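Local coordinates for SusD homolog (Bacteroides thetaiotaomicron, PDB 3EHM), which probably binds mucin O-glycans as a SusD-family outer-membrane lipoprotein, helping this gut symbiont to use them, at residues Ser152-Phe157 against Asn497-Met502; Phe83-Met88 against Phe491-Tyr496; Glu455-Gly460 against Val485-Arg490; Ile143-Ala148 against Arg165-Asp170. All blocks are in the same frame, centred on the assembly; numbering follows the deposited sequence.

Contact 1: residues Ser152-Phe157 against Asn497-Met502; sequences SIAPKF and NSNPNM
Asn501 ND2 donates to the carbonyl O of Ala154 at 2.7 Å; the bond is bent (143° at the hydrogen), with its acceptor in the Asn501 amide plane and the donor tilted from the carbonyl plane. At the next carbonyl, Asn499 ND2 reaches Pro155 O at 3.0 Å, in the carbonyl plane on a lone pair and straighter, at 168°. Asn499 is held at both branches of its amide, since OD1 accepts from Asn501 N (2.8 Å) to close an Asx turn; these roles settle which way the Asn499 amide is turned, and the turn positions Asn501. With CG opposite its own backbone N (chi1 -178°), Asn499 extends across to Pro155, and ND2 also sits in plane at the edge of the Phe157 ring. In this SusD-like fold the contact joins the loop between helices 116-140 and 160-178 to the turn leaving helix 495-498. On the loop side Ser152 OG accepts from Ala154 N, an ST turn, and Ala154 CB meets Pro500 CD at 4.1 Å. Water 1 donates to Asn501 OD1 at 2.6 Å; Lys156, whose ammonium pairs with Glu504, reaches this water weakly. Water 2 bridges Phe157 N and Asn501 O. Phe157 CE1 touches CG of selenomethionine Met502 at 3.7 Å, and the selenium makes an oblique Met-aromatic contact, 5.2 Å from the ring centroid.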
loop_
_atom_site.group_PDB
_atom_site.type_symbol
_atom_site.label_atom_id
_atom_site.label_comp_id
_atom_site.label_asym_id
_atom_site.label_seq_id
_atom_site.Cartn_x
_atom_site.Cartn_y
_atom_site.Cartn_z
ATOM N N SER A 152 13.760 -25.654 4.818
ATOM C CA SER A 152 14.857 -25.701 3.860
ATOM C C SER A 152 15.868 -24.570 4.040
ATOM O O SER A 152 15.507 -23.426 4.322
ATOM C CB SER A 152 14.304 -25.667 2.435
ATOM O OG SER A 152 15.346 -25.796 1.488
ATOM N N ILE A 153 17.141 -24.910 3.868
ATOM C CA ILE A 153 18.235 -23.953 3.989
ATOM C C ILE A 153 18.326 -23.144 2.689
ATOM O O ILE A 153 18.935 -22.074 2.646
ATOM C CB ILE A 153 19.577 -24.699 4.241
ATOM C CG1 ILE A 153 20.731 -23.703 4.393
ATOM C CG2 ILE A 153 19.847 -25.682 3.103
ATOM C CD1 ILE A 153 20.711 -22.915 5.697
ATOM N N ALA A 154 17.702 -23.663 1.634
ATOM C CA ALA A 154 17.703 -23.005 0.329
ATOM C C ALA A 154 16.285 -22.964 -0.247
ATOM O O ALA A 154 15.965 -23.682 -1.194
ATOM C CB ALA A 154 18.638 -23.743 -0.623
ATOM N N PRO A 155 15.416 -22.110 0.324
ATOM C CA PRO A 155 14.020 -21.939 -0.091
ATOM C C PRO A 155 13.790 -21.814 -1.595
ATOM O O PRO A 155 14.476 -21.059 -2.282
ATOM C CB PRO A 155 13.597 -20.679 0.657
ATOM C CG PRO A 155 14.361 -20.790 1.930
ATOM C CD PRO A 155 15.735 -21.210 1.447
ATOM N N LYS A 156 12.813 -22.565 -2.092
ATOM C CA LYS A 156 12.443 -22.544 -3.503
ATOM C C LYS A 156 11.452 -21.394 -3.700
ATOM O O LYS A 156 10.546 -21.210 -2.889
ATOM C CB LYS A 156 11.777 -23.871 -3.879
ATOM C CG LYS A 156 11.228 -23.950 -5.300
ATOM C CD LYS A 156 12.325 -24.169 -6.333
ATOM C CE LYS A 156 11.724 -24.463 -7.705
ATOM N NZ LYS A 156 12.762 -24.732 -8.738
ATOM N N PHE A 157 11.626 -20.619 -4.768
ATOM C CA PHE A 157 10.732 -19.498 -5.051
ATOM C C PHE A 157 9.625 -19.882 -6.028
ATOM O O PHE A 157 9.806 -20.764 -6.871
ATOM C CB PHE A 157 11.517 -18.315 -5.625
ATOM C CG PHE A 157 12.278 -17.526 -4.595
ATOM C CD1 PHE A 157 13.265 -18.130 -3.820
ATOM C CD2 PHE A 157 12.020 -16.170 -4.414
ATOM C CE1 PHE A 157 13.988 -17.391 -2.877
ATOM C CE2 PHE A 157 12.737 -15.422 -3.474
ATOM C CZ PHE A 157 13.725 -16.037 -2.705
ATOM N N ASN A 497 24.034 -15.633 -3.714
ATOM C CA ASN A 497 25.163 -16.433 -3.248
ATOM C C ASN A 497 24.793 -17.352 -2.084
ATOM O O ASN A 497 25.425 -18.388 -1.880
ATOM C CB ASN A 497 26.305 -15.509 -2.816
ATOM C CG ASN A 497 26.866 -14.701 -3.967
ATOM O OD1 ASN A 497 27.411 -13.611 -3.769
ATOM N ND2 ASN A 497 26.752 -15.235 -5.178
ATOM N N SER A 498 23.767 -16.975 -1.329
ATOM C CA SER A 498 23.343 -17.761 -0.171
ATOM C C SER A 498 22.195 -18.738 -0.436
ATOM O O SER A 498 21.856 -19.549 0.425
ATOM C CB SER A 498 22.955 -16.820 0.974
ATOM O OG SER A 498 24.039 -15.976 1.328
ATOM N N ASN A 499 21.593 -18.653 -1.618
ATOM C CA ASN A 499 20.488 -19.538 -1.981
ATOM C C ASN A 499 20.534 -19.845 -3.477
ATOM O O ASN A 499 20.125 -19.022 -4.301
ATOM C CB ASN A 499 19.150 -18.883 -1.643
ATOM C CG ASN A 499 17.965 -19.782 -1.948
ATOM O OD1 ASN A 499 18.083 -20.758 -2.690
ATOM N ND2 ASN A 499 16.812 -19.450 -1.384
ATOM N N PRO A 500 21.025 -21.037 -3.846
ATOM C CA PRO A 500 21.111 -21.426 -5.258
ATOM C C PRO A 500 19.784 -21.518 -6.015
ATOM O O PRO A 500 19.776 -21.619 -7.238
ATOM C CB PRO A 500 21.858 -22.763 -5.204
ATOM C CG PRO A 500 21.480 -23.314 -3.865
ATOM C CD PRO A 500 21.578 -22.093 -2.979
ATOM N N ASN A 501 18.661 -21.489 -5.303
ATOM C CA ASN A 501 17.372 -21.557 -5.985
ATOM C C ASN A 501 16.960 -20.197 -6.534
ATOM O O ASN A 501 16.012 -20.093 -7.314
ATOM C CB ASN A 501 16.283 -22.088 -5.051
ATOM C CG ASN A 501 16.220 -23.604 -5.033
ATOM O OD1 ASN A 501 16.187 -24.243 -6.084
ATOM N ND2 ASN A 501 16.196 -24.186 -3.841
HETATM N N MSE A 502 17.679 -19.155 -6.132
HETATM C CA MSE A 502 17.372 -17.809 -6.596
HETATM C C MSE A 502 17.836 -17.567 -8.025
HETATM O O MSE A 502 17.381 -16.632 -8.678
HETATM C CB MSE A 502 17.996 -16.771 -5.661
HETATM C CG MSE A 502 17.338 -16.738 -4.288
HETATM SE SE MSE A 502 17.941 -15.278 -3.183
HETATM C CE MSE A 502 16.704 -13.929 -3.821
HETATM O O HOH W 1 15.904 -23.672 -8.619
HETATM O O HOH W 2 13.509 -21.097 -6.773
#

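Contact 2: residues Phe83-Met88 against Phe491-Tyr496; sequences FTDSRM and FAPTAY
The first turn of helix 85-110 receives the loop that leads into helix 495-498, and Asp85, the first residue of helix 85-110, meets Ala492, Pro493 and Thr494. The carboxylate grips Thr494 with both oxygens. OD1 of Asp85 accepts from the backbone N of Thr494 at 2.9 Å, nearly straight (169°), while OD2 of Asp85 takes the Thr494 OG1 hydrogen at 2.6 Å. Each oxygen uses its syn lone pair, so the two bonds close on one residue and fix the rotation of the carboxylate. On the threonine, chi1 of 67° places OG1 between the backbone N and the carbonyl carbon, within range of OD2. Pro493 has no N-H to offer; its CD lies 3.3 Å from Asp85 OD1. Beside this polar pair, Ala492 CB packs on Met88 CB at 4.1 Å and on Asp85 O at 3.5 Å. Water 3 accepts from Ala492 N at 2.9 Å and donates weakly to Met88 O. Deeper in, Phe491 stacks with Phe140, and Met88, a selenomethionine, lies against Phe489. Being at the start of its helix, the Asp85 carboxylate is probably favoured by the helix dipole as well as by Thr494. Just before it Thr84 is the N-cap, its OG1 accepting from Arg87 N at 3.3 Å: the side-chain capping bond typical of a helix N terminus.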
loop_
_atom_site.group_PDB
_atom_site.type_symbol
_atom_site.label_atom_id
_atom_site.label_comp_id
_atom_site.label_asym_id
_atom_site.label_seq_id
_atom_site.Cartn_x
_atom_site.Cartn_y
_atom_site.Cartn_z
ATOM N N PHE A 83 18.671 0.785 -5.829
ATOM C CA PHE A 83 18.414 -0.420 -5.053
ATOM C C PHE A 83 19.676 -1.189 -4.670
ATOM O O PHE A 83 19.972 -2.246 -5.229
ATOM C CB PHE A 83 17.446 -1.325 -5.823
ATOM C CG PHE A 83 16.132 -0.661 -6.170
ATOM C CD1 PHE A 83 15.655 0.416 -5.424
ATOM C CD2 PHE A 83 15.350 -1.144 -7.216
ATOM C CE1 PHE A 83 14.415 1.001 -5.715
ATOM C CE2 PHE A 83 14.107 -0.569 -7.514
ATOM C CZ PHE A 83 13.642 0.505 -6.762
ATOM N N THR A 84 20.398 -0.656 -3.691
ATOM C CA THR A 84 21.641 -1.259 -3.221
ATOM C C THR A 84 21.439 -2.584 -2.506
ATOM O O THR A 84 20.343 -2.902 -2.046
ATOM C CB THR A 84 22.372 -0.323 -2.262
ATOM O OG1 THR A 84 21.582 -0.150 -1.080
ATOM C CG2 THR A 84 22.599 1.036 -2.920
ATOM N N ASP A 85 22.520 -3.352 -2.412
ATOM C CA ASP A 85 22.489 -4.651 -1.762
ATOM C C ASP A 85 21.974 -4.534 -0.325
ATOM O O ASP A 85 21.092 -5.286 0.091
ATOM C CB ASP A 85 23.894 -5.262 -1.756
ATOM C CG ASP A 85 23.870 -6.769 -1.622
ATOM O OD1 ASP A 85 23.650 -7.454 -2.644
ATOM O OD2 ASP A 85 24.059 -7.268 -0.494
ATOM N N SER A 86 22.517 -3.583 0.430
ATOM C CA SER A 86 22.104 -3.403 1.818
ATOM C C SER A 86 20.636 -3.004 1.969
ATOM O O SER A 86 19.934 -3.548 2.816
ATOM C CB SER A 86 22.984 -2.357 2.509
ATOM O OG SER A 86 22.872 -1.104 1.864
ATOM N N ARG A 87 20.165 -2.066 1.149
ATOM C CA ARG A 87 18.772 -1.629 1.249
ATOM C C ARG A 87 17.751 -2.655 0.752
ATOM O O ARG A 87 16.631 -2.711 1.263
ATOM C CB ARG A 87 18.575 -0.297 0.516
ATOM C CG ARG A 87 19.357 0.868 1.130
ATOM C CD ARG A 87 18.949 1.158 2.580
ATOM N NE ARG A 87 17.585 1.668 2.693
ATOM C CZ ARG A 87 17.048 2.141 3.814
ATOM N NH1 ARG A 87 17.762 2.175 4.934
ATOM N NH2 ARG A 87 15.795 2.581 3.816
HETATM N N MSE A 88 18.125 -3.455 -0.247
HETATM C CA MSE A 88 17.219 -4.472 -0.775
HETATM C C MSE A 88 17.169 -5.660 0.180
HETATM O O MSE A 88 16.145 -6.335 0.303
HETATM C CB MSE A 88 17.663 -4.923 -2.169
HETATM C CG MSE A 88 17.402 -3.883 -3.243
HETATM SE SE MSE A 88 15.519 -3.364 -3.309
HETATM C CE MSE A 88 15.598 -1.733 -2.264
ATOM N N PHE A 491 15.940 -7.932 -5.919
ATOM C CA PHE A 491 16.545 -8.642 -4.800
ATOM C C PHE A 491 17.997 -8.200 -4.699
ATOM O O PHE A 491 18.571 -7.701 -5.670
ATOM C CB PHE A 491 16.480 -10.153 -5.026
ATOM C CG PHE A 491 15.092 -10.709 -4.964
ATOM C CD1 PHE A 491 14.453 -10.881 -3.743
ATOM C CD2 PHE A 491 14.401 -11.021 -6.129
ATOM C CE1 PHE A 491 13.144 -11.354 -3.683
ATOM C CE2 PHE A 491 13.091 -11.495 -6.079
ATOM C CZ PHE A 491 12.464 -11.659 -4.854
ATOM N N ALA A 492 18.577 -8.367 -3.518
ATOM C CA ALA A 492 19.971 -8.010 -3.297
ATOM C C ALA A 492 20.823 -9.029 -4.053
ATOM O O ALA A 492 20.706 -10.231 -3.824
ATOM C CB ALA A 492 20.286 -8.056 -1.803
ATOM N N PRO A 493 21.677 -8.562 -4.981
ATOM C CA PRO A 493 22.532 -9.464 -5.759
ATOM C C PRO A 493 23.255 -10.522 -4.921
ATOM O O PRO A 493 23.288 -11.695 -5.289
ATOM C CB PRO A 493 23.498 -8.503 -6.448
ATOM C CG PRO A 493 22.631 -7.314 -6.707
ATOM C CD PRO A 493 21.887 -7.161 -5.389
ATOM N N THR A 494 23.823 -10.113 -3.788
ATOM C CA THR A 494 24.548 -11.051 -2.942
ATOM C C THR A 494 23.671 -12.148 -2.360
ATOM O O THR A 494 24.181 -13.186 -1.951
ATOM C CB THR A 494 25.266 -10.343 -1.774
ATOM O OG1 THR A 494 24.296 -9.799 -0.872
ATOM C CG2 THR A 494 26.167 -9.232 -2.296
ATOM N N ALA A 495 22.358 -11.931 -2.322
ATOM C CA ALA A 495 21.451 -12.942 -1.780
ATOM C C ALA A 495 21.526 -14.223 -2.610
ATOM O O ALA A 495 21.344 -15.323 -2.088
ATOM C CB ALA A 495 20.018 -12.414 -1.756
ATOM N N TYR A 496 21.790 -14.073 -3.905
ATOM C CA TYR A 496 21.904 -15.218 -4.804
ATOM C C TYR A 496 23.013 -16.175 -4.368
ATOM O O TYR A 496 22.948 -17.376 -4.634
ATOM C CB TYR A 496 22.206 -14.753 -6.227
ATOM C CG TYR A 496 21.024 -14.202 -6.978
ATOM C CD1 TYR A 496 20.427 -13.000 -6.606
ATOM C CD2 TYR A 496 20.524 -14.870 -8.092
ATOM C CE1 TYR A 496 19.360 -12.476 -7.333
ATOM C CE2 TYR A 496 19.467 -14.359 -8.822
ATOM C CZ TYR A 496 18.891 -13.164 -8.443
ATOM O OH TYR A 496 17.864 -12.657 -9.203
HETATM O O HOH W 3 16.933 -8.977 -1.162
#

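Contact 3: residues Glu455-Gly460 against Val485-Arg490; sequences EYRRTG and VPERFR
The Arg457 guanidinium is met at its edge by the carbonyl O of Glu487, which lies in the guanidinium plane. NH1 of Arg457 donates to that O at 2.9 Å, almost straight (165°), but it comes in 49° above the carbonyl plane and so not on a lone pair. A bend at chi3 turns the guanidinium back along the helix, where NE bonds to Trp453 O, while NH1 has a second acceptor in Asp138 O; the buried guanidinium thus serves at least three main-chain oxygens. Nearer the backbone, Arg457 CD lies 3.6 Å from Pro486 O. The Glu487 carboxylate turns instead to Arg526 in a salt bridge. Tyr456 adds apolar packing, with CE2 of its ring 3.6 Å from Val485 CG2. On the far side of the helix, the Arg458 guanidinium has Thr459 CG2 over one face and the Glu455 carboxylate at its edge in a side-on salt bridge, NH2 of Arg458 to OE1 of Glu455 2.6 Å and NE to OE2 2.9 Å, within a network including Lys441, Arg214 and Glu353. The last helical turn packs on loop 485-490 through Tyr456 and Arg457, and Gly460 follows with phi 96°, the positive-phi glycine typical of a helix C terminus.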
loop_
_atom_site.group_PDB
_atom_site.type_symbol
_atom_site.label_atom_id
_atom_site.label_comp_id
_atom_site.label_asym_id
_atom_site.label_seq_id
_atom_site.Cartn_x
_atom_site.Cartn_y
_atom_site.Cartn_z
ATOM N N GLU A 455 -1.362 -0.731 -7.040
ATOM C CA GLU A 455 -2.495 -0.419 -7.899
ATOM C C GLU A 455 -2.125 0.497 -9.055
ATOM O O GLU A 455 -2.687 0.376 -10.143
ATOM C CB GLU A 455 -3.641 0.175 -7.077
ATOM C CG GLU A 455 -4.379 -0.885 -6.281
ATOM C CD GLU A 455 -5.051 -1.912 -7.182
ATOM O OE1 GLU A 455 -6.173 -1.643 -7.659
ATOM O OE2 GLU A 455 -4.451 -2.982 -7.430
ATOM N N TYR A 456 -1.187 1.412 -8.832
ATOM C CA TYR A 456 -0.753 2.300 -9.906
ATOM C C TYR A 456 -0.031 1.481 -10.977
ATOM O O TYR A 456 -0.294 1.624 -12.171
ATOM C CB TYR A 456 0.204 3.374 -9.389
ATOM C CG TYR A 456 0.882 4.127 -10.515
ATOM C CD1 TYR A 456 0.199 5.110 -11.233
ATOM C CD2 TYR A 456 2.184 3.805 -10.909
ATOM C CE1 TYR A 456 0.792 5.753 -12.321
ATOM C CE2 TYR A 456 2.788 4.440 -11.995
ATOM C CZ TYR A 456 2.084 5.412 -12.696
ATOM O OH TYR A 456 2.668 6.039 -13.771
ATOM N N ARG A 457 0.890 0.632 -10.542
ATOM C CA ARG A 457 1.645 -0.208 -11.467
ATOM C C ARG A 457 0.737 -1.147 -12.257
ATOM O O ARG A 457 0.984 -1.418 -13.434
ATOM C CB ARG A 457 2.692 -1.022 -10.704
ATOM C CG ARG A 457 3.877 -0.204 -10.201
ATOM C CD ARG A 457 4.806 -1.067 -9.361
ATOM N NE ARG A 457 4.234 -1.361 -8.049
ATOM C CZ ARG A 457 4.647 -2.348 -7.261
ATOM N NH1 ARG A 457 5.632 -3.147 -7.654
ATOM N NH2 ARG A 457 4.085 -2.534 -6.075
ATOM N N ARG A 458 -0.318 -1.640 -11.616
ATOM C CA ARG A 458 -1.244 -2.549 -12.285
ATOM C C ARG A 458 -2.121 -1.856 -13.325
ATOM O O ARG A 458 -2.276 -2.355 -14.442
ATOM C CB ARG A 458 -2.154 -3.244 -11.262
ATOM C CG ARG A 458 -3.252 -4.111 -11.893
ATOM C CD ARG A 458 -4.142 -4.772 -10.837
ATOM N NE ARG A 458 -5.051 -3.840 -10.163
ATOM C CZ ARG A 458 -6.262 -3.517 -10.606
ATOM N NH1 ARG A 458 -6.724 -4.051 -11.732
ATOM N NH2 ARG A 458 -7.019 -2.667 -9.918
ATOM N N THR A 459 -2.666 -0.697 -12.959
ATOM C CA THR A 459 -3.584 0.045 -13.824
ATOM C C THR A 459 -3.054 1.268 -14.561
ATOM O O THR A 459 -3.560 1.618 -15.630
ATOM C CB THR A 459 -4.800 0.524 -13.020
ATOM O OG1 THR A 459 -4.399 1.587 -12.145
ATOM C CG2 THR A 459 -5.369 -0.616 -12.185
ATOM N N GLY A 460 -2.063 1.934 -13.985
ATOM C CA GLY A 460 -1.531 3.134 -14.604
ATOM C C GLY A 460 -2.197 4.353 -13.987
ATOM O O GLY A 460 -1.932 5.488 -14.383
ATOM N N VAL A 485 7.684 5.681 -11.689
ATOM C CA VAL A 485 7.934 4.944 -10.445
ATOM C C VAL A 485 8.598 3.622 -10.819
ATOM O O VAL A 485 8.467 3.163 -11.948
ATOM C CB VAL A 485 6.624 4.603 -9.674
ATOM C CG1 VAL A 485 5.774 5.845 -9.513
ATOM C CG2 VAL A 485 5.849 3.503 -10.390
ATOM N N PRO A 486 9.342 3.001 -9.887
ATOM C CA PRO A 486 9.963 1.725 -10.249
ATOM C C PRO A 486 8.839 0.697 -10.415
ATOM O O PRO A 486 7.781 0.825 -9.791
ATOM C CB PRO A 486 10.850 1.411 -9.041
ATOM C CG PRO A 486 11.167 2.778 -8.479
ATOM C CD PRO A 486 9.841 3.482 -8.587
ATOM N N GLU A 487 9.050 -0.305 -11.261
ATOM C CA GLU A 487 8.037 -1.337 -11.469
ATOM C C GLU A 487 8.100 -2.380 -10.349
ATOM O O GLU A 487 7.157 -3.147 -10.141
ATOM C CB GLU A 487 8.253 -2.042 -12.816
ATOM C CG GLU A 487 8.047 -1.179 -14.062
ATOM C CD GLU A 487 6.601 -0.761 -14.280
ATOM O OE1 GLU A 487 5.688 -1.402 -13.710
ATOM O OE2 GLU A 487 6.375 0.208 -15.040
ATOM N N ARG A 488 9.215 -2.402 -9.625
ATOM C CA ARG A 488 9.406 -3.370 -8.545
ATOM C C ARG A 488 10.745 -3.131 -7.871
ATOM O O ARG A 488 11.587 -2.408 -8.398
ATOM C CB ARG A 488 9.420 -4.793 -9.118
ATOM C CG ARG A 488 10.597 -5.050 -10.083
ATOM C CD ARG A 488 10.608 -6.476 -10.650
ATOM N NE ARG A 488 11.042 -7.485 -9.681
ATOM C CZ ARG A 488 12.312 -7.797 -9.430
ATOM N NH1 ARG A 488 13.297 -7.186 -10.074
ATOM N NH2 ARG A 488 12.602 -8.728 -8.531
ATOM N N PHE A 489 10.931 -3.738 -6.703
ATOM C CA PHE A 489 12.202 -3.667 -5.996
ATOM C C PHE A 489 12.961 -4.852 -6.589
ATOM O O PHE A 489 12.338 -5.779 -7.107
ATOM C CB PHE A 489 12.023 -3.917 -4.490
ATOM C CG PHE A 489 11.911 -2.667 -3.659
ATOM C CD1 PHE A 489 11.942 -1.406 -4.247
ATOM C CD2 PHE A 489 11.772 -2.757 -2.273
ATOM C CE1 PHE A 489 11.833 -0.250 -3.466
ATOM C CE2 PHE A 489 11.662 -1.607 -1.488
ATOM C CZ PHE A 489 11.694 -0.352 -2.089
ATOM N N ARG A 490 14.288 -4.832 -6.535
ATOM C CA ARG A 490 15.055 -5.964 -7.042
ATOM C C ARG A 490 15.655 -6.641 -5.816
ATOM O O ARG A 490 15.837 -6.001 -4.782
ATOM C CB ARG A 490 16.186 -5.512 -7.977
ATOM C CG ARG A 490 17.355 -4.841 -7.265
ATOM C CD ARG A 490 18.599 -4.768 -8.140
ATOM N NE ARG A 490 19.709 -4.152 -7.416
ATOM C CZ ARG A 490 20.982 -4.218 -7.791
ATOM N NH1 ARG A 490 21.321 -4.875 -8.892
ATOM N NH2 ARG A 490 21.919 -3.638 -7.050
#

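Contact 4: residues Ile143-Ala148 against Arg165-Asp170; sequences IAYNSA and RSMLAD
No backbone hydrogen bond joins the two segments here: the type I turn Tyr145-Ala148, in the loop after helix 116-140, sends Tyr145 and Asn146 onto helix 160-178 at Ser166, Met167 and Asp170. The Tyr145 hydroxyl stands 2.7 Å from Asp170 OD2, with the side chain of Asn130 as a second polar neighbour. OD2 lies at the edge of the phenol, near its plane, and ring and carboxylate are within 29° of coplanar as the two side chains approach from opposite directions. Chi1 of -173° extends the phenol from the turn to the helix. Along the ring, Tyr145 CE2 meets Ser166 CB at 3.8 Å, while CE1 touches the methyl CE of selenomethionine Met167 at 3.9 Å; the Met167 chain crosses the tyrosine at about a right angle and hooks back at chi3. Within this helical SusD-like fold, the Tyr145 side chain lies between helices 116-140 and 160-178, touching Arg129 and Trp133 of the first. The turn is itself held by Asp158, whose OD2 accepts from the backbone N of both Tyr145 and Asn146. Nearer the surface Asn146 ND2 donates to Ser166 OG at 3.1 Å (161°), the oxygen lying in the amide plane. That hydroxyl also bonds to Val162 O, one turn back along its own helix.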
loop_
_atom_site.group_PDB
_atom_site.type_symbol
_atom_site.label_atom_id
_atom_site.label_comp_id
_atom_site.label_asym_id
_atom_site.label_seq_id
_atom_site.Cartn_x
_atom_site.Cartn_y
_atom_site.Cartn_z
ATOM N N ILE A 143 8.382 -15.022 -4.813
ATOM C CA ILE A 143 8.757 -15.164 -3.409
ATOM C C ILE A 143 8.625 -16.631 -3.004
ATOM O O ILE A 143 7.941 -17.412 -3.681
ATOM C CB ILE A 143 7.856 -14.328 -2.464
ATOM C CG1 ILE A 143 6.406 -14.800 -2.567
ATOM C CG2 ILE A 143 7.975 -12.842 -2.795
ATOM C CD1 ILE A 143 5.496 -14.234 -1.480
ATOM N N ALA A 144 9.283 -17.006 -1.910
ATOM C CA ALA A 144 9.214 -18.378 -1.411
ATOM C C ALA A 144 7.907 -18.521 -0.639
ATOM O O ALA A 144 7.875 -18.365 0.581
ATOM C CB ALA A 144 10.400 -18.665 -0.496
ATOM N N TYR A 145 6.829 -18.820 -1.355
ATOM C CA TYR A 145 5.520 -18.943 -0.730
ATOM C C TYR A 145 5.140 -20.362 -0.323
ATOM O O TYR A 145 4.941 -20.643 0.857
ATOM C CB TYR A 145 4.440 -18.385 -1.658
ATOM C CG TYR A 145 3.081 -18.324 -1.006
ATOM C CD1 TYR A 145 2.741 -17.274 -0.149
ATOM C CD2 TYR A 145 2.153 -19.347 -1.196
ATOM C CE1 TYR A 145 1.509 -17.250 0.506
ATOM C CE2 TYR A 145 0.923 -19.332 -0.547
ATOM C CZ TYR A 145 0.607 -18.286 0.301
ATOM O OH TYR A 145 -0.610 -18.289 0.948
ATOM N N ASN A 146 5.033 -21.259 -1.296
ATOM C CA ASN A 146 4.650 -22.634 -0.999
ATOM C C ASN A 146 5.697 -23.428 -0.226
ATOM O O ASN A 146 5.363 -24.373 0.488
ATOM C CB ASN A 146 4.296 -23.371 -2.292
ATOM C CG ASN A 146 2.987 -22.893 -2.887
ATOM O OD1 ASN A 146 1.956 -22.876 -2.210
ATOM N ND2 ASN A 146 3.017 -22.508 -4.157
ATOM N N SER A 147 6.960 -23.042 -0.362
ATOM C CA SER A 147 8.038 -23.737 0.333
ATOM C C SER A 147 8.146 -23.295 1.793
ATOM O O SER A 147 8.821 -23.945 2.597
ATOM C CB SER A 147 9.367 -23.488 -0.384
ATOM O OG SER A 147 9.665 -22.103 -0.448
ATOM N N ALA A 148 7.472 -22.199 2.128
ATOM C CA ALA A 148 7.500 -21.659 3.485
ATOM C C ALA A 148 7.137 -22.707 4.525
ATOM O O ALA A 148 6.061 -23.308 4.474
ATOM C CB ALA A 148 6.554 -20.474 3.599
ATOM N N ARG A 165 -2.201 -17.653 -7.194
ATOM C CA ARG A 165 -3.107 -18.799 -7.249
ATOM C C ARG A 165 -3.125 -19.539 -5.917
ATOM O O ARG A 165 -4.181 -19.952 -5.441
ATOM C CB ARG A 165 -2.683 -19.777 -8.352
ATOM C CG ARG A 165 -2.962 -19.292 -9.761
ATOM C CD ARG A 165 -2.509 -20.304 -10.810
ATOM N NE ARG A 165 -2.850 -19.855 -12.156
ATOM C CZ ARG A 165 -4.086 -19.825 -12.641
ATOM N NH1 ARG A 165 -5.104 -20.225 -11.889
ATOM N NH2 ARG A 165 -4.307 -19.393 -13.875
ATOM N N SER A 166 -1.944 -19.700 -5.323
ATOM C CA SER A 166 -1.802 -20.407 -4.055
ATOM C C SER A 166 -2.379 -19.643 -2.868
ATOM O O SER A 166 -2.980 -20.243 -1.971
ATOM C CB SER A 166 -0.324 -20.721 -3.801
ATOM O OG SER A 166 0.225 -21.468 -4.879
HETATM N N MSE A 167 -2.207 -18.325 -2.856
HETATM C CA MSE A 167 -2.725 -17.520 -1.759
HETATM C C MSE A 167 -4.250 -17.501 -1.738
HETATM O O MSE A 167 -4.861 -17.516 -0.670
HETATM C CB MSE A 167 -2.193 -16.090 -1.836
HETATM C CG MSE A 167 -2.431 -15.305 -0.560
HETATM SE SE MSE A 167 -1.712 -13.520 -0.646
HETATM C CE MSE A 167 0.141 -13.939 -0.984
ATOM N N LEU A 168 -4.869 -17.461 -2.916
ATOM C CA LEU A 168 -6.327 -17.460 -2.995
ATOM C C LEU A 168 -6.876 -18.768 -2.423
ATOM O O LEU A 168 -7.858 -18.777 -1.678
ATOM C CB LEU A 168 -6.782 -17.278 -4.449
ATOM C CG LEU A 168 -6.711 -15.856 -5.024
ATOM C CD1 LEU A 168 -6.900 -15.889 -6.527
ATOM C CD2 LEU A 168 -7.779 -14.979 -4.366
ATOM N N ALA A 169 -6.233 -19.875 -2.765
ATOM C CA ALA A 169 -6.662 -21.173 -2.269
ATOM C C ALA A 169 -6.473 -21.227 -0.756
ATOM O O ALA A 169 -7.335 -21.732 -0.033
ATOM C CB ALA A 169 -5.861 -22.278 -2.944
ATOM N N ASP A 170 -5.349 -20.700 -0.277
ATOM C CA ASP A 170 -5.076 -20.702 1.155
ATOM C C ASP A 170 -6.067 -19.829 1.922
ATOM O O ASP A 170 -6.473 -20.178 3.033
ATOM C CB ASP A 170 -3.644 -20.234 1.448
ATOM C CG ASP A 170 -2.596 -21.259 1.037
ATOM O OD1 ASP A 170 -2.894 -22.471 1.088
ATOM O OD2 ASP A 170 -1.471 -20.855 0.677
#

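Overall arrangement
From the N terminus, 83-88 opens contact 2, whose long loop closes only at 491-496. Inside that loop lie both contact 4, a short loop closed between 143-148 and 165-170, and contact 3, from 455-460 to 485-490; these two follow one another in series. Contact 1 starts within contact 4, at 152-157, and closes at 497-502, so it crosses contacts 4 and 2 while also enclosing contact 3. The continuous run 485-502 serves contacts 3, 2 and 1 in turn, tying helix 449-459, the start of helix 85-110 and the loop before helix 160-178. Phe157 touches both Phe491 and Ile143, linking contacts 1, 2 and 4, and Phe83 O bonds to Arg490 between contacts 2 and 3.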